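Local coordinates for protein U4/U6 snRNA-associated-splicing factor PRP24 (Saccharomyces cerevisiae, PDB 4N0T) that binds U6 snRNA and serves as a recycling factor of the spliceosome, which removes introns from pre-mRNA, at residues D289-P293 with S294-Q298; R183-S186 with T187-D191. All blocks are in the same frame, centred on the assembly; numbering follows the deposited sequence.

Contact 1 of 2, residues D289-P293 with S294-Q298; sequences DKVSP and SLICQ. With nucleotides of chain B.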
loop_
_atom_site.group_PDB
_atom_site.type_symbol
_atom_site.label_atom_id
_atom_site.label_comp_id
_atom_site.label_asym_id
_atom_site.label_seq_id
_atom_site.Cartn_x
_atom_site.Cartn_y
_atom_site.Cartn_z
ATOM N N ASP A 289 3.461 9.670 2.906
ATOM C CA ASP A 289 3.830 8.258 2.837
ATOM C C ASP A 289 2.768 7.353 2.179
ATOM O O ASP A 289 2.965 6.130 2.080
ATOM C CB ASP A 289 4.295 7.737 4.212
ATOM C CG ASP A 289 3.151 7.437 5.172
ATOM O OD1 ASP A 289 1.970 7.734 4.871
ATOM O OD2 ASP A 289 3.458 6.896 6.263
ATOM N N LYS A 290 1.666 7.937 1.707
ATOM C CA LYS A 290 0.667 7.144 0.987
ATOM C C LYS A 290 0.915 7.143 -0.522
ATOM O O LYS A 290 0.263 6.399 -1.262
ATOM C CB LYS A 290 -0.754 7.647 1.302
ATOM C CG LYS A 290 -1.143 7.445 2.774
ATOM C CD LYS A 290 -2.594 7.840 3.030
ATOM C CE LYS A 290 -2.929 7.909 4.520
ATOM N NZ LYS A 290 -2.597 6.669 5.254
ATOM N N VAL A 291 1.873 7.963 -0.955
ATOM C CA VAL A 291 2.162 8.207 -2.369
ATOM C C VAL A 291 3.100 7.157 -2.952
ATOM O O VAL A 291 4.226 7.011 -2.487
ATOM C CB VAL A 291 2.818 9.588 -2.553
ATOM C CG1 VAL A 291 3.283 9.785 -3.988
ATOM C CG2 VAL A 291 1.843 10.690 -2.158
ATOM N N SER A 292 2.643 6.432 -3.974
ATOM C CA SER A 292 3.457 5.361 -4.571
ATOM C C SER A 292 4.380 5.866 -5.681
ATOM O O SER A 292 4.151 6.929 -6.270
ATOM C CB SER A 292 2.546 4.273 -5.140
ATOM O OG SER A 292 1.886 4.743 -6.301
ATOM N N PRO A 293 5.418 5.090 -5.997
ATOM C CA PRO A 293 6.257 5.395 -7.161
ATOM C C PRO A 293 5.438 5.546 -8.437
ATOM O O PRO A 293 5.761 6.412 -9.262
ATOM C CB PRO A 293 7.156 4.164 -7.257
ATOM C CG PRO A 293 7.330 3.758 -5.829
ATOM C CD PRO A 293 5.979 3.998 -5.185
ATOM N N SER A 294 4.390 4.735 -8.599
ATOM C CA SER A 294 3.551 4.838 -9.797
ATOM C C SER A 294 2.858 6.190 -9.896
ATOM O O SER A 294 2.730 6.741 -10.985
ATOM C CB SER A 294 2.505 3.726 -9.854
ATOM O OG SER A 294 3.155 2.470 -9.950
ATOM N N LEU A 295 2.406 6.718 -8.765
ATOM C CA LEU A 295 1.754 8.016 -8.765
ATOM C C LEU A 295 2.763 9.119 -9.125
ATOM O O LEU A 295 2.453 10.056 -9.875
ATOM C CB LEU A 295 1.120 8.273 -7.398
ATOM C CG LEU A 295 0.183 9.473 -7.332
ATOM C CD1 LEU A 295 -0.994 9.246 -8.265
ATOM C CD2 LEU A 295 -0.301 9.700 -5.907
ATOM N N ILE A 296 3.977 9.001 -8.600
ATOM C CA ILE A 296 5.029 9.969 -8.896
ATOM C C ILE A 296 5.419 9.909 -10.367
ATOM O O ILE A 296 5.612 10.942 -11.013
ATOM C CB ILE A 296 6.269 9.710 -8.025
ATOM C CG1 ILE A 296 5.926 9.968 -6.556
ATOM C CG2 ILE A 296 7.441 10.578 -8.492
ATOM C CD1 ILE A 296 7.013 9.522 -5.581
ATOM N N CYS A 297 5.515 8.696 -10.900
ATOM C CA CYS A 297 5.855 8.493 -12.308
ATOM C C CYS A 297 4.815 9.168 -13.209
ATOM O O CYS A 297 5.149 9.854 -14.190
ATOM C CB CYS A 297 5.925 6.995 -12.610
ATOM S SG CYS A 297 6.526 6.592 -14.267
ATOM N N GLN A 298 3.551 8.987 -12.858
ATOM C CA GLN A 298 2.453 9.581 -13.614
ATOM C C GLN A 298 2.548 11.109 -13.614
ATOM O O GLN A 298 2.390 11.754 -14.660
ATOM C CB GLN A 298 1.122 9.115 -13.030
ATOM C CG GLN A 298 -0.093 9.780 -13.621
ATOM C CD GLN A 298 -1.371 9.302 -12.967
ATOM O OE1 GLN A 298 -1.952 8.293 -13.374
ATOM N NE2 GLN A 298 -1.812 10.019 -11.940
ATOM P P A B 22 -1.595 1.426 7.858
ATOM O OP1 A B 22 -1.339 2.716 7.173
ATOM O OP2 A B 22 -0.732 0.250 7.612
ATOM O "O5'" A B 22 -1.599 1.773 9.408
ATOM C "C5'" A B 22 -1.191 0.820 10.386
ATOM C "C4'" A B 22 -0.907 1.530 11.679
ATOM O "O4'" A B 22 0.251 2.386 11.474
ATOM C "C3'" A B 22 -2.042 2.447 12.131
ATOM O "O3'" A B 22 -2.129 2.453 13.550
ATOM C "C2'" A B 22 -1.599 3.820 11.638
ATOM O "O2'" A B 22 -2.115 4.906 12.380
ATOM C "C1'" A B 22 -0.085 3.728 11.763
ATOM N N9 A B 22 0.603 4.594 10.810
ATOM C C8 A B 22 0.524 4.588 9.442
ATOM N N7 A B 22 1.247 5.519 8.870
ATOM C C5 A B 22 1.835 6.188 9.933
ATOM C C6 A B 22 2.718 7.280 9.998
ATOM N N6 A B 22 3.188 7.922 8.926
ATOM N N1 A B 22 3.103 7.689 11.226
ATOM C C2 A B 22 2.636 7.046 12.303
ATOM N N3 A B 22 1.805 6.010 12.372
ATOM C C4 A B 22 1.441 5.627 11.136
#
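Ser292 and Leu295 meet at the start of helix 293-302, where the serine stands at the N-cap. Its OG accepts a hydrogen bond from Leu295 N at 3.2 Å, fairly straight at 154°. What brings the hydroxyl there is its first torsion, chi1 71°, which tucks OG between the serine's own backbone N and carbonyl carbon, facing the first turn. The carbonyl of the same residue opens the helical bonding: Ile296 N reaches Ser292 O at 3.1 Å, lying in the carbonyl plane, while Leu295 N adds a weak bond to that oxygen. One residue further on, Cys297 N binds Pro293 O at 2.8 Å, from a direction tilted 19° out of the carbonyl plane.

The tight side of this junction is apolar. Val291 CG1, anti to its backbone N, packs on Ile296 CG1 at 3.7 Å, the two side chains crossing at about a right angle; Leu295 CD2 touches the same methyl more distantly, at 4.1 Å. The loop that holds Asp289 to Ser292 leads from strand 281-285 into helix 293-302, the first helix of the occluded RNA-recognition motif, and the buried Ile296 continues onto Ala323 and Ile325 of strand 322-327, so that the helix start is seated on the sheet.

The other end of the segment is looser. Lys290 is exposed and its chain leads away from the helix, its NZ bonding Leu117 O. Asp289 makes no contact with residues 294-298 and meets the RNA instead: OD2 accepts a hydrogen bond from N6 of A22 of chain B at 2.9 Å. Ser119 OG is a second hydrogen-bond partner of that oxygen, so a protein hydroxyl and an adenine amino group share one carboxylate atom.

Contact 2 of 2, residues R183-S186 with T187-D191; sequences RNLS and TELLD. With nucleotides of chain B.
Leu185 meets two leucines of the turn that follows it, each with a different methyl. CD2 packs on Leu189 CB at 3.9 Å, the two chains crossing at a slant, whereas CD1 meets Leu190 CD1 with the side chains nearly perpendicular. Leu190 reaches that methyl with its own CG anti to the backbone N (chi1 -169°). Ile250 and Ala224, on the strands flanking 179-185, also touch Leu185.

Ser186 sits at the bend. Its OG comes within 3.2 Å of Leu189 CG and takes a weak hydrogen bond from Leu189 N, which also bonds weakly to Ser186 O. Ser186 N, by contrast, is buried without a partner in the model.

At the strand end the orientations serve RNA. The guanidinium of Arg183 lies over the adenine of A62 of chain B, with C5 3.3 Å above the guanidinium plane and over its centre. The chain bends at chi3 (-73°), helping to lay the group across the base. Asn184, the next residue, belongs with Leu185 to a G1 beta bulge facing Cys222. Its amide presents opposite polarities to two bases: ND2 donates to O2 of C63 of chain B at 2.9 Å, while OD1 accepts a weak bond from N6 of A11 of chain B at 3.1 Å. This is the central strand of the RRM 3 sheet, in the beta-alpha-beta-beta-alpha-beta fold typical of the family. The one amide can therefore serve an acceptor and a donor at once, with the bond to A11 the weaker, while the arginine beside it probably contributes cation-pi attraction as well as packing to A62.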
loop_
_atom_site.group_PDB
_atom_site.type_symbol
_atom_site.label_atom_id
_atom_site.label_comp_id
_atom_site.label_asym_id
_atom_site.label_seq_id
_atom_site.Cartn_x
_atom_site.Cartn_y
_atom_site.Cartn_z
ATOM N N ARG A 183 21.521 -21.574 -2.220
ATOM C CA ARG A 183 22.447 -20.779 -3.023
ATOM C C ARG A 183 23.731 -21.549 -3.270
ATOM O O ARG A 183 24.072 -22.454 -2.517
ATOM C CB ARG A 183 22.761 -19.436 -2.335
ATOM C CG ARG A 183 21.560 -18.489 -2.347
ATOM C CD ARG A 183 21.813 -17.189 -1.576
ATOM N NE ARG A 183 21.829 -17.384 -0.125
ATOM C CZ ARG A 183 21.736 -16.379 0.748
ATOM N NH1 ARG A 183 21.649 -15.129 0.305
ATOM N NH2 ARG A 183 21.753 -16.619 2.057
ATOM N N ASN A 184 24.407 -21.153 -4.343
ATOM C CA ASN A 184 25.703 -21.692 -4.739
ATOM C C ASN A 184 25.646 -23.124 -5.209
ATOM O O ASN A 184 26.620 -23.860 -5.086
ATOM C CB ASN A 184 26.736 -21.518 -3.625
ATOM C CG ASN A 184 27.100 -20.072 -3.403
ATOM O OD1 ASN A 184 26.870 -19.210 -4.280
ATOM N ND2 ASN A 184 27.652 -19.776 -2.220
ATOM N N LEU A 185 24.511 -23.522 -5.771
ATOM C CA LEU A 185 24.462 -24.798 -6.473
ATOM C C LEU A 185 25.300 -24.682 -7.741
ATOM O O LEU A 185 25.422 -23.598 -8.308
ATOM C CB LEU A 185 23.016 -25.107 -6.854
ATOM C CG LEU A 185 22.059 -25.462 -5.713
ATOM C CD1 LEU A 185 20.600 -25.277 -6.182
ATOM C CD2 LEU A 185 22.283 -26.899 -5.251
ATOM N N SER A 186 25.884 -25.787 -8.201
ATOM C CA SER A 186 26.477 -25.782 -9.538
ATOM C C SER A 186 25.365 -26.035 -10.547
ATOM O O SER A 186 24.283 -26.481 -10.168
ATOM C CB SER A 186 27.510 -26.890 -9.655
ATOM O OG SER A 186 26.911 -28.148 -9.396
ATOM N N THR A 187 25.628 -25.789 -11.829
ATOM C CA THR A 187 24.628 -26.097 -12.858
ATOM C C THR A 187 24.256 -27.577 -12.844
ATOM O O THR A 187 23.091 -27.928 -13.007
ATOM C CB THR A 187 25.076 -25.691 -14.271
ATOM O OG1 THR A 187 26.347 -26.283 -14.552
ATOM C CG2 THR A 187 25.175 -24.175 -14.402
ATOM N N GLU A 188 25.246 -28.443 -12.636
ATOM C CA GLU A 188 24.998 -29.879 -12.542
ATOM C C GLU A 188 23.993 -30.233 -11.437
ATOM O O GLU A 188 23.185 -31.148 -11.596
ATOM C CB GLU A 188 26.318 -30.649 -12.351
ATOM C CG GLU A 188 26.208 -31.898 -11.477
ATOM C CD GLU A 188 27.290 -32.933 -11.763
ATOM O OE1 GLU A 188 28.492 -32.604 -11.639
ATOM O OE2 GLU A 188 26.934 -34.083 -12.111
ATOM N N LEU A 189 24.030 -29.486 -10.334
ATOM C CA LEU A 189 23.182 -29.763 -9.178
ATOM C C LEU A 189 21.840 -29.050 -9.247
ATOM O O LEU A 189 20.963 -29.292 -8.415
ATOM C CB LEU A 189 23.888 -29.327 -7.889
ATOM C CG LEU A 189 25.151 -30.106 -7.516
ATOM C CD1 LEU A 189 25.813 -29.465 -6.302
ATOM C CD2 LEU A 189 24.836 -31.569 -7.241
ATOM N N LEU A 190 21.700 -28.151 -10.216
ATOM C CA LEU A 190 20.469 -27.381 -10.370
ATOM C C LEU A 190 19.436 -28.260 -11.050
ATOM O O LEU A 190 19.143 -28.112 -12.236
ATOM C CB LEU A 190 20.722 -26.096 -11.161
ATOM C CG LEU A 190 19.569 -25.085 -11.164
ATOM C CD1 LEU A 190 19.307 -24.520 -9.755
ATOM C CD2 LEU A 190 19.831 -23.962 -12.141
ATOM N N ASP A 191 18.885 -29.183 -10.275
ATOM C CA ASP A 191 18.031 -30.228 -10.801
ATOM C C ASP A 191 16.941 -30.513 -9.783
ATOM O O ASP A 191 17.231 -30.886 -8.640
ATOM C CB ASP A 191 18.864 -31.479 -11.058
ATOM C CG ASP A 191 18.020 -32.665 -11.441
ATOM O OD1 ASP A 191 17.677 -32.784 -12.635
ATOM O OD2 ASP A 191 17.694 -33.473 -10.547
ATOM P P A B 62 23.051 -14.021 7.797
ATOM O OP1 A B 62 22.655 -13.922 6.365
ATOM O OP2 A B 62 22.031 -14.348 8.829
ATOM O "O5'" A B 62 24.205 -15.110 7.926
ATOM C "C5'" A B 62 25.331 -15.088 7.059
ATOM C "C4'" A B 62 25.540 -16.431 6.409
ATOM O "O4'" A B 62 24.523 -16.644 5.396
ATOM C "C3'" A B 62 26.859 -16.616 5.672
ATOM O "O3'" A B 62 27.905 -17.003 6.545
ATOM C "C2'" A B 62 26.518 -17.677 4.635
ATOM O "O2'" A B 62 26.499 -18.962 5.246
ATOM C "C1'" A B 62 25.083 -17.288 4.273
ATOM N N9 A B 62 25.015 -16.328 3.155
ATOM C C8 A B 62 24.706 -14.992 3.268
ATOM N N7 A B 62 24.690 -14.352 2.126
ATOM C C5 A B 62 25.008 -15.332 1.191
ATOM C C6 A B 62 25.148 -15.285 -0.207
ATOM N N6 A B 62 24.985 -14.179 -0.941
ATOM N N1 A B 62 25.464 -16.444 -0.836
ATOM C C2 A B 62 25.622 -17.544 -0.102
ATOM N N3 A B 62 25.515 -17.713 1.217
ATOM C C4 A B 62 25.196 -16.553 1.811
ATOM P P A B 11 27.979 -16.373 -11.661
ATOM O OP1 A B 11 27.776 -17.256 -10.483
ATOM O OP2 A B 11 27.935 -16.974 -13.013
ATOM O "O5'" A B 11 26.976 -15.140 -11.590
ATOM C "C5'" A B 11 25.614 -15.261 -11.982
ATOM C "C4'" A B 11 24.737 -14.317 -11.193
ATOM O "O4'" A B 11 24.596 -14.834 -9.844
ATOM C "C3'" A B 11 25.266 -12.889 -11.044
ATOM O "O3'" A B 11 24.161 -11.993 -10.943
ATOM C "C2'" A B 11 25.958 -12.930 -9.688
ATOM O "O2'" A B 11 26.042 -11.670 -9.058
ATOM C "C1'" A B 11 25.038 -13.868 -8.914
ATOM N N9 A B 11 25.634 -14.602 -7.796
ATOM C C8 A B 11 26.431 -15.716 -7.857
ATOM N N7 A B 11 26.742 -16.189 -6.675
ATOM C C5 A B 11 26.084 -15.361 -5.783
ATOM C C6 A B 11 26.011 -15.348 -4.379
ATOM N N6 A B 11 26.620 -16.243 -3.596
ATOM N N1 A B 11 25.268 -14.383 -3.793
ATOM C C2 A B 11 24.651 -13.492 -4.584
ATOM N N3 A B 11 24.635 -13.404 -5.917
ATOM C C4 A B 11 25.386 -14.384 -6.461
ATOM P P C B 63 29.420 -16.524 6.284
ATOM O OP1 C B 63 30.234 -17.079 7.390
ATOM O OP2 C B 63 29.445 -15.081 5.951
ATOM O "O5'" C B 63 29.837 -17.301 4.961
ATOM C "C5'" C B 63 29.846 -18.714 4.927
ATOM C "C4'" C B 63 30.119 -19.204 3.535
ATOM O "O4'" C B 63 29.027 -18.831 2.651
ATOM C "C3'" C B 63 31.335 -18.599 2.862
ATOM O "O3'" C B 63 32.561 -19.142 3.318
ATOM C "C2'" C B 63 31.041 -18.863 1.393
ATOM O "O2'" C B 63 31.275 -20.233 1.086
ATOM C "C1'" C B 63 29.532 -18.609 1.348
ATOM N N1 C B 63 29.196 -17.223 0.933
ATOM C C2 C B 63 29.219 -16.921 -0.431
ATOM O O2 C B 63 29.531 -17.840 -1.213
ATOM N N3 C B 63 28.912 -15.669 -0.858
ATOM C C4 C B 63 28.581 -14.731 0.047
ATOM N N4 C B 63 28.276 -13.504 -0.379
ATOM C C5 C B 63 28.551 -15.012 1.445
ATOM C C6 C B 63 28.857 -16.257 1.846
#

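From the N terminus, contact 2 comes first: residues 183-191 carry the chain out of strand 179-185, the central strand of RRM 3, toward helix 192-199. About a hundred residues later, contact 1 does the corresponding job in the occluded RNA-recognition motif, taking the loop that follows strand 281-285 into helix 293-302. Each closes only a short turn within one continuous segment. The two follow in series, neither enclosing nor crossing the other, with centres about 39 Å apart and nearest atoms about 24 Å apart. Both lie where the first strand of an RRM-type sheet is joined to its first helix, and both include residues that touch nucleotides of chain B.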